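Local structure of spartin (Homo sapiens, 4U7I) at residues F20-K23 / G24-D28; S67-Q70 / M71-K74; E77-Q80 / N81-R85. The protein serves as a lipophagy receptor and lipid transfer protein in lipid droplet turnover, its MIT domain, the part described here, binding the ESCRT-III protein IST1. All coordinates share one frame; numbering follows the deposited sequence.

Contact 1: residues F20-K23 / G24-D28; sequences FVNK and GLNTD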
loop_
_atom_site.group_PDB
_atom_site.type_symbol
_atom_site.label_atom_id
_atom_site.label_comp_id
_atom_site.label_asym_id
_atom_site.label_seq_id
_atom_site.Cartn_x
_atom_site.Cartn_y
_atom_site.Cartn_z
ATOM N N PHE A 20 -5.841 4.687 -2.432
ATOM C CA PHE A 20 -5.512 5.760 -1.485
ATOM C C PHE A 20 -4.049 6.170 -1.516
ATOM O O PHE A 20 -3.736 7.362 -1.414
ATOM C CB PHE A 20 -5.927 5.357 -0.065
ATOM C CG PHE A 20 -7.383 5.508 0.169
ATOM C CD1 PHE A 20 -7.930 6.768 0.325
ATOM C CD2 PHE A 20 -8.232 4.410 0.168
ATOM C CE1 PHE A 20 -9.273 6.942 0.517
ATOM C CE2 PHE A 20 -9.591 4.576 0.361
ATOM C CZ PHE A 20 -10.115 5.842 0.533
ATOM N N VAL A 21 -3.142 5.220 -1.703
ATOM C CA VAL A 21 -1.730 5.583 -1.753
ATOM C C VAL A 21 -1.457 6.385 -3.029
ATOM O O VAL A 21 -0.701 7.356 -3.012
ATOM C CB VAL A 21 -0.830 4.355 -1.666
ATOM C CG1 VAL A 21 0.615 4.761 -1.864
ATOM C CG2 VAL A 21 -1.018 3.694 -0.308
ATOM N N ASN A 22 -2.135 6.034 -4.117
ATOM C CA ASN A 22 -2.013 6.801 -5.353
ATOM C C ASN A 22 -2.543 8.224 -5.176
ATOM O O ASN A 22 -1.917 9.186 -5.638
ATOM C CB ASN A 22 -2.749 6.097 -6.498
ATOM C CG ASN A 22 -2.658 6.855 -7.807
ATOM O OD1 ASN A 22 -1.578 6.982 -8.385
ATOM N ND2 ASN A 22 -3.790 7.359 -8.284
ATOM N N LYS A 23 -3.699 8.366 -4.520
ATOM C CA LYS A 23 -4.222 9.704 -4.230
ATOM C C LYS A 23 -3.222 10.471 -3.366
ATOM O O LYS A 23 -2.949 11.658 -3.592
ATOM C CB LYS A 23 -5.575 9.633 -3.527
ATOM C CG LYS A 23 -6.704 9.177 -4.418
ATOM C CD LYS A 23 -8.005 9.057 -3.628
ATOM C CE LYS A 23 -8.396 10.364 -2.969
ATOM N NZ LYS A 23 -8.745 11.392 -3.988
ATOM N N GLY A 24 -2.669 9.784 -2.381
ATOM C CA GLY A 24 -1.688 10.403 -1.507
ATOM C C GLY A 24 -0.494 10.900 -2.304
ATOM O O GLY A 24 -0.049 12.032 -2.120
ATOM N N LEU A 25 0.037 10.052 -3.178
ATOM C CA LEU A 25 1.196 10.459 -3.998
ATOM C C LEU A 25 0.845 11.602 -4.950
ATOM O O LEU A 25 1.634 12.528 -5.126
ATOM C CB LEU A 25 1.739 9.280 -4.800
ATOM C CG LEU A 25 2.544 8.282 -3.982
ATOM C CD1 LEU A 25 2.616 6.978 -4.747
ATOM C CD2 LEU A 25 3.941 8.857 -3.724
ATOM N N ASN A 26 -0.336 11.550 -5.572
ATOM C CA ASN A 26 -0.750 12.665 -6.426
ATOM C C ASN A 26 -0.753 13.987 -5.670
ATOM O O ASN A 26 -0.257 15.003 -6.175
ATOM C CB ASN A 26 -2.158 12.453 -7.016
ATOM C CG ASN A 26 -2.176 11.481 -8.173
ATOM O OD1 ASN A 26 -1.130 11.051 -8.659
ATOM N ND2 ASN A 26 -3.381 11.135 -8.634
ATOM N N THR A 27 -1.340 13.992 -4.472
ATOM C CA THR A 27 -1.464 15.244 -3.727
ATOM C C THR A 27 -0.124 15.671 -3.155
ATOM O O THR A 27 0.181 16.859 -3.059
ATOM C CB THR A 27 -2.516 15.138 -2.595
ATOM O OG1 THR A 27 -2.265 13.990 -1.785
ATOM C CG2 THR A 27 -3.889 14.969 -3.226
ATOM N N ASP A 28 0.680 14.691 -2.793
ATOM C CA ASP A 28 2.029 14.957 -2.305
ATOM C C ASP A 28 2.875 15.633 -3.390
ATOM O O ASP A 28 3.577 16.623 -3.135
ATOM C CB ASP A 28 2.665 13.639 -1.851
ATOM C CG ASP A 28 3.780 13.837 -0.846
ATOM O OD1 ASP A 28 4.305 14.962 -0.770
ATOM O OD2 ASP A 28 4.133 12.858 -0.141
HETATM O O HOH W 1 -0.722 9.352 -10.786
#
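N26 N donates to N22 O at 2.8 Å, and the same pair of asparagines meets again through its side chains on the face of helix 5-29 that meets the bound peptide. One water joins the two amides: it donates to N26 OD1 at 2.8 Å and, weakly, to N22 OD1 at 3.5 Å. Each oxygen also accepts a hydrogen bond from a basic side chain of the bound IST1 peptide, so the two amides act together as an acceptor patch. Their planes stand 71° apart, and N22 ND2 comes within 3.8 Å of N26 ND2. N22 CB sets out away from the next turn, and a chi1 of 180°, with CG anti to N, brings the amide back toward N26. One residue on, K23 O accepts from T27 N of the next turn at 3.0 Å. T27 OG1 lies 3.0 Å from K23 O and equally far from G24 O, one proton before two carbonyls.

These are successive turns of the first helix of the three-helix MIT bundle. K23 makes a cation-pi contact with Y39 of helix 33-51, while D28 is hydrogen-bonded to the Y40 hydroxyl. On the buried flank V21 and L25 run abreast, with V21 CG1 4.2 Å from L25 CD1; V21 also packs on an aromatic side chain of the peptide.

Contact 2: residues S67-Q70 / M71-K74; sequences SARQ and MQQK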
loop_
_atom_site.group_PDB
_atom_site.type_symbol
_atom_site.label_atom_id
_atom_site.label_comp_id
_atom_site.label_asym_id
_atom_site.label_seq_id
_atom_site.Cartn_x
_atom_site.Cartn_y
_atom_site.Cartn_z
ATOM N N SER A 67 -1.283 -15.844 -5.937
ATOM C CA SER A 67 -1.537 -14.472 -6.332
ATOM C C SER A 67 -1.759 -13.595 -5.101
ATOM O O SER A 67 -1.309 -12.445 -5.050
ATOM C CB SER A 67 -2.748 -14.408 -7.265
ATOM O OG SER A 67 -2.996 -13.078 -7.676
ATOM N N ALA A 68 -2.436 -14.145 -4.099
ATOM C CA ALA A 68 -2.715 -13.398 -2.874
ATOM C C ALA A 68 -1.425 -13.115 -2.115
ATOM O O ALA A 68 -1.210 -12.011 -1.611
ATOM C CB ALA A 68 -3.692 -14.167 -1.995
ATOM N N ARG A 69 -0.558 -14.116 -2.035
ATOM C CA ARG A 69 0.721 -13.900 -1.368
ATOM C C ARG A 69 1.487 -12.792 -2.073
ATOM O O ARG A 69 2.082 -11.930 -1.423
ATOM C CB ARG A 69 1.548 -15.195 -1.328
ATOM C CG ARG A 69 1.020 -16.202 -0.309
ATOM C CD ARG A 69 1.926 -17.431 -0.173
ATOM N NE ARG A 69 1.853 -18.354 -1.304
ATOM C CZ ARG A 69 0.999 -19.369 -1.380
ATOM N NH1 ARG A 69 0.149 -19.600 -0.386
ATOM N NH2 ARG A 69 0.998 -20.168 -2.444
ATOM N N GLN A 70 1.469 -12.793 -3.400
ATOM C CA GLN A 70 2.247 -11.784 -4.136
ATOM C C GLN A 70 1.651 -10.397 -3.916
ATOM O O GLN A 70 2.372 -9.390 -3.849
ATOM C CB GLN A 70 2.315 -12.134 -5.626
ATOM C CG GLN A 70 3.076 -13.442 -5.879
ATOM C CD GLN A 70 3.568 -13.591 -7.302
ATOM O OE1 GLN A 70 3.281 -12.758 -8.161
ATOM N NE2 GLN A 70 4.326 -14.656 -7.558
ATOM N N MET A 71 0.335 -10.339 -3.785
ATOM C CA MET A 71 -0.303 -9.079 -3.433
ATOM C C MET A 71 0.187 -8.591 -2.080
ATOM O O MET A 71 0.438 -7.399 -1.891
ATOM C CB MET A 71 -1.820 -9.228 -3.412
ATOM C CG MET A 71 -2.427 -9.299 -4.790
ATOM S SD MET A 71 -4.228 -9.275 -4.686
ATOM C CE MET A 71 -4.652 -9.261 -6.423
ATOM N N GLN A 72 0.320 -9.514 -1.131
ATOM C CA GLN A 72 0.759 -9.125 0.198
ATOM C C GLN A 72 2.217 -8.693 0.182
ATOM O O GLN A 72 2.603 -7.798 0.938
ATOM C CB GLN A 72 0.555 -10.263 1.185
ATOM C CG GLN A 72 -0.914 -10.552 1.473
ATOM C CD GLN A 72 -1.075 -11.788 2.330
ATOM O OE1 GLN A 72 -0.478 -12.822 2.044
ATOM N NE2 GLN A 72 -1.868 -11.686 3.391
ATOM N N GLN A 73 3.022 -9.326 -0.673
ATOM C CA GLN A 73 4.412 -8.905 -0.858
ATOM C C GLN A 73 4.450 -7.439 -1.252
ATOM O O GLN A 73 5.181 -6.641 -0.657
ATOM C CB GLN A 73 5.122 -9.733 -1.931
ATOM C CG GLN A 73 6.555 -9.276 -2.160
ATOM C CD GLN A 73 7.370 -10.210 -3.026
ATOM O OE1 GLN A 73 6.934 -11.312 -3.378
ATOM N NE2 GLN A 73 8.581 -9.778 -3.363
ATOM N N LYS A 74 3.648 -7.097 -2.255
ATOM C CA LYS A 74 3.603 -5.732 -2.769
ATOM C C LYS A 74 3.133 -4.775 -1.689
ATOM O O LYS A 74 3.657 -3.666 -1.543
ATOM C CB LYS A 74 2.671 -5.633 -3.979
ATOM C CG LYS A 74 3.139 -6.385 -5.213
ATOM C CD LYS A 74 4.450 -5.832 -5.732
ATOM C CE LYS A 74 4.792 -6.440 -7.081
ATOM N NZ LYS A 74 6.178 -6.102 -7.495
#
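M71 and S67 meet one turn apart because M71 sets CG anti to its carbonyl carbon (chi1 -75°) and then runs extended to CE. That torsion lays M71 CG against S67 O at 3.3 Å, the very carbonyl that takes the M71 N hydrogen bond at 3.0 Å, and carries the thioether back along the helix until M71 CE stands 4.3 Å from S67 OG. Q72 repeats the pattern with chi1 -69°: its CG rests 3.4 Å from A68 O, and its OE1 comes back to 3.8 Å from R69 CA, alongside the backbone. The Q72 amide finds its polar partners beyond this stretch, OE1 at S55 OG and NE2 at the carbonyls of G50 and I53. R69 NH1 binds the carbonyls of S55 and H60, so Q72 and R69 together tie the helix to the end of helix 33-51 and to the loop that follows it. K74 brings its CG to 3.4 Å from Q70 O, bends at chi2, and sends NZ to an acidic side chain of the bound peptide. Helix 63-90 is the third of the MIT bundle, and here it leans on the first, helix 5-29: A68, M71 and Q72 all touch I10, and M71 reaches on to Y14.

Contact 3: residues E77-Q80 / N81-R85; sequences ETLQ and NVRTR
R83 lies against L79, one turn back on helix 63-90, and can be followed outward atom by atom. Its CB sits 3.3 Å from L79 O, the carbonyl to which R83 N donates, and CG is still close to that oxygen. At CD the side chain turns to hydrocarbon contact, 3.8 Å from L79 CD1, and NE keeps beside the same methyl. The guanidinium then has L79 CD1 over one face, while R83 NH1 passes 3.9 Å from L79 CD2. A chi1 of 172° puts L79 CG opposite N, beside the carbonyl carbon; the leucine projects outward from the helix, and the extended arginine runs back along it to lie beside both methyls. L79 goes on to touch I51.

This is the third helix of the MIT bundle, and its other flanks do different work. T78 and V82 form the inward one, with T78 CG2 3.8 Å from V82 CG2; V82 reaches Y40 and I44 of helix 33-51, and each packs on an aromatic side chain of the bound peptide. Beside the peptide, N81 ND2 donates to two waters, each at 2.9 Å. One of them donates in turn to E77 OE2 at 3.2 Å, an oxygen with a weak hydrogen bond to a polar side chain of the peptide, and the other lies 2.8 Å from T78 OG1.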
loop_
_atom_site.group_PDB
_atom_site.type_symbol
_atom_site.label_atom_id
_atom_site.label_comp_id
_atom_site.label_asym_id
_atom_site.label_seq_id
_atom_site.Cartn_x
_atom_site.Cartn_y
_atom_site.Cartn_z
ATOM N N GLU A 77 5.808 -3.926 0.975
ATOM C CA GLU A 77 6.813 -3.003 0.466
ATOM C C GLU A 77 6.268 -1.578 0.475
ATOM O O GLU A 77 6.938 -0.631 0.885
ATOM C CB GLU A 77 7.230 -3.406 -0.941
ATOM C CG GLU A 77 8.210 -2.469 -1.599
ATOM C CD GLU A 77 8.844 -3.089 -2.827
ATOM O OE1 GLU A 77 8.752 -4.328 -2.973
ATOM O OE2 GLU A 77 9.427 -2.344 -3.642
ATOM N N THR A 78 5.035 -1.431 0.016
ATOM C CA THR A 78 4.424 -0.121 -0.044
ATOM C C THR A 78 4.132 0.408 1.347
ATOM O O THR A 78 4.295 1.603 1.606
ATOM C CB THR A 78 3.149 -0.176 -0.891
ATOM O OG1 THR A 78 3.542 -0.299 -2.257
ATOM C CG2 THR A 78 2.311 1.079 -0.721
ATOM N N LEU A 79 3.733 -0.475 2.254
ATOM C CA LEU A 79 3.463 -0.047 3.625
ATOM C C LEU A 79 4.717 0.589 4.232
ATOM O O LEU A 79 4.636 1.619 4.906
ATOM C CB LEU A 79 2.989 -1.221 4.481
ATOM C CG LEU A 79 2.854 -0.967 5.984
ATOM C CD1 LEU A 79 1.813 0.102 6.285
ATOM C CD2 LEU A 79 2.509 -2.248 6.721
ATOM N N GLN A 80 5.875 -0.012 3.976
ATOM C CA GLN A 80 7.137 0.566 4.434
ATOM C C GLN A 80 7.337 1.966 3.858
ATOM O O GLN A 80 7.636 2.908 4.588
ATOM C CB GLN A 80 8.323 -0.315 4.045
ATOM C CG GLN A 80 8.286 -1.705 4.628
ATOM C CD GLN A 80 9.377 -2.584 4.043
ATOM O OE1 GLN A 80 10.352 -2.086 3.471
ATOM N NE2 GLN A 80 9.212 -3.894 4.170
ATOM N N ASN A 81 7.157 2.102 2.551
ATOM C CA ASN A 81 7.350 3.404 1.899
ATOM C C ASN A 81 6.369 4.475 2.377
ATOM O O ASN A 81 6.768 5.624 2.602
ATOM C CB ASN A 81 7.246 3.262 0.383
ATOM C CG ASN A 81 8.348 2.392 -0.191
ATOM O OD1 ASN A 81 9.428 2.283 0.390
ATOM N ND2 ASN A 81 8.080 1.760 -1.325
ATOM N N VAL A 82 5.096 4.107 2.522
ATOM C CA VAL A 82 4.078 5.064 2.983
ATOM C C VAL A 82 4.362 5.496 4.416
ATOM O O VAL A 82 4.256 6.683 4.767
ATOM C CB VAL A 82 2.647 4.477 2.899
ATOM C CG1 VAL A 82 1.622 5.459 3.459
ATOM C CG2 VAL A 82 2.296 4.138 1.455
ATOM N N ARG A 83 4.741 4.542 5.258
ATOM C CA ARG A 83 5.003 4.880 6.650
ATOM C C ARG A 83 6.191 5.837 6.769
ATOM O O ARG A 83 6.179 6.759 7.596
ATOM C CB ARG A 83 5.224 3.608 7.469
ATOM C CG ARG A 83 3.903 2.972 7.899
ATOM C CD ARG A 83 4.086 1.776 8.822
ATOM N NE ARG A 83 2.926 1.603 9.697
ATOM C CZ ARG A 83 2.626 0.477 10.338
ATOM N NH1 ARG A 83 3.393 -0.598 10.196
ATOM N NH2 ARG A 83 1.556 0.427 11.121
ATOM N N THR A 84 7.199 5.635 5.925
ATOM C CA THR A 84 8.355 6.530 5.911
ATOM C C THR A 84 7.938 7.938 5.487
ATOM O O THR A 84 8.257 8.926 6.158
ATOM C CB THR A 84 9.441 6.016 4.972
ATOM O OG1 THR A 84 9.979 4.799 5.508
ATOM C CG2 THR A 84 10.552 7.048 4.818
ATOM N N ARG A 85 7.218 8.033 4.376
ATOM C CA ARG A 85 6.812 9.344 3.863
ATOM C C ARG A 85 5.892 10.052 4.852
ATOM O O ARG A 85 5.978 11.268 5.053
ATOM C CB ARG A 85 6.121 9.201 2.505
ATOM C CG ARG A 85 5.721 10.529 1.876
ATOM C CD ARG A 85 6.950 11.423 1.654
ATOM N NE ARG A 85 6.586 12.687 1.008
ATOM C CZ ARG A 85 7.447 13.665 0.745
ATOM N NH1 ARG A 85 8.722 13.525 1.082
ATOM N NH2 ARG A 85 7.038 14.784 0.155
HETATM O O HOH W 2 10.456 0.286 -2.183
HETATM O O HOH W 3 5.573 1.617 -2.754
#

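Contacts 2 and 3 follow one another on helix 63-90, their centres 16 Å apart, whereas contact 1 belongs to helix 5-29. Contact 1 meets contact 3 directly: D28 OD2 forms a salt bridge with R85 NE at 2.7 Å, and V21 CG1 packs on V82 CG2 at 3.8 Å, closing the first helix against the third. Contact 2 lies on the opposite side of the chain's centre from contact 1, about 21 Å between centres and about 9 Å between nearest atoms. The bound IST1 peptide touches both helices, meeting V21, N22, L25, N26 and D28 of contact 1 and E77, T78, N81, V82 and R85 of contact 3, but only K74 of contact 2.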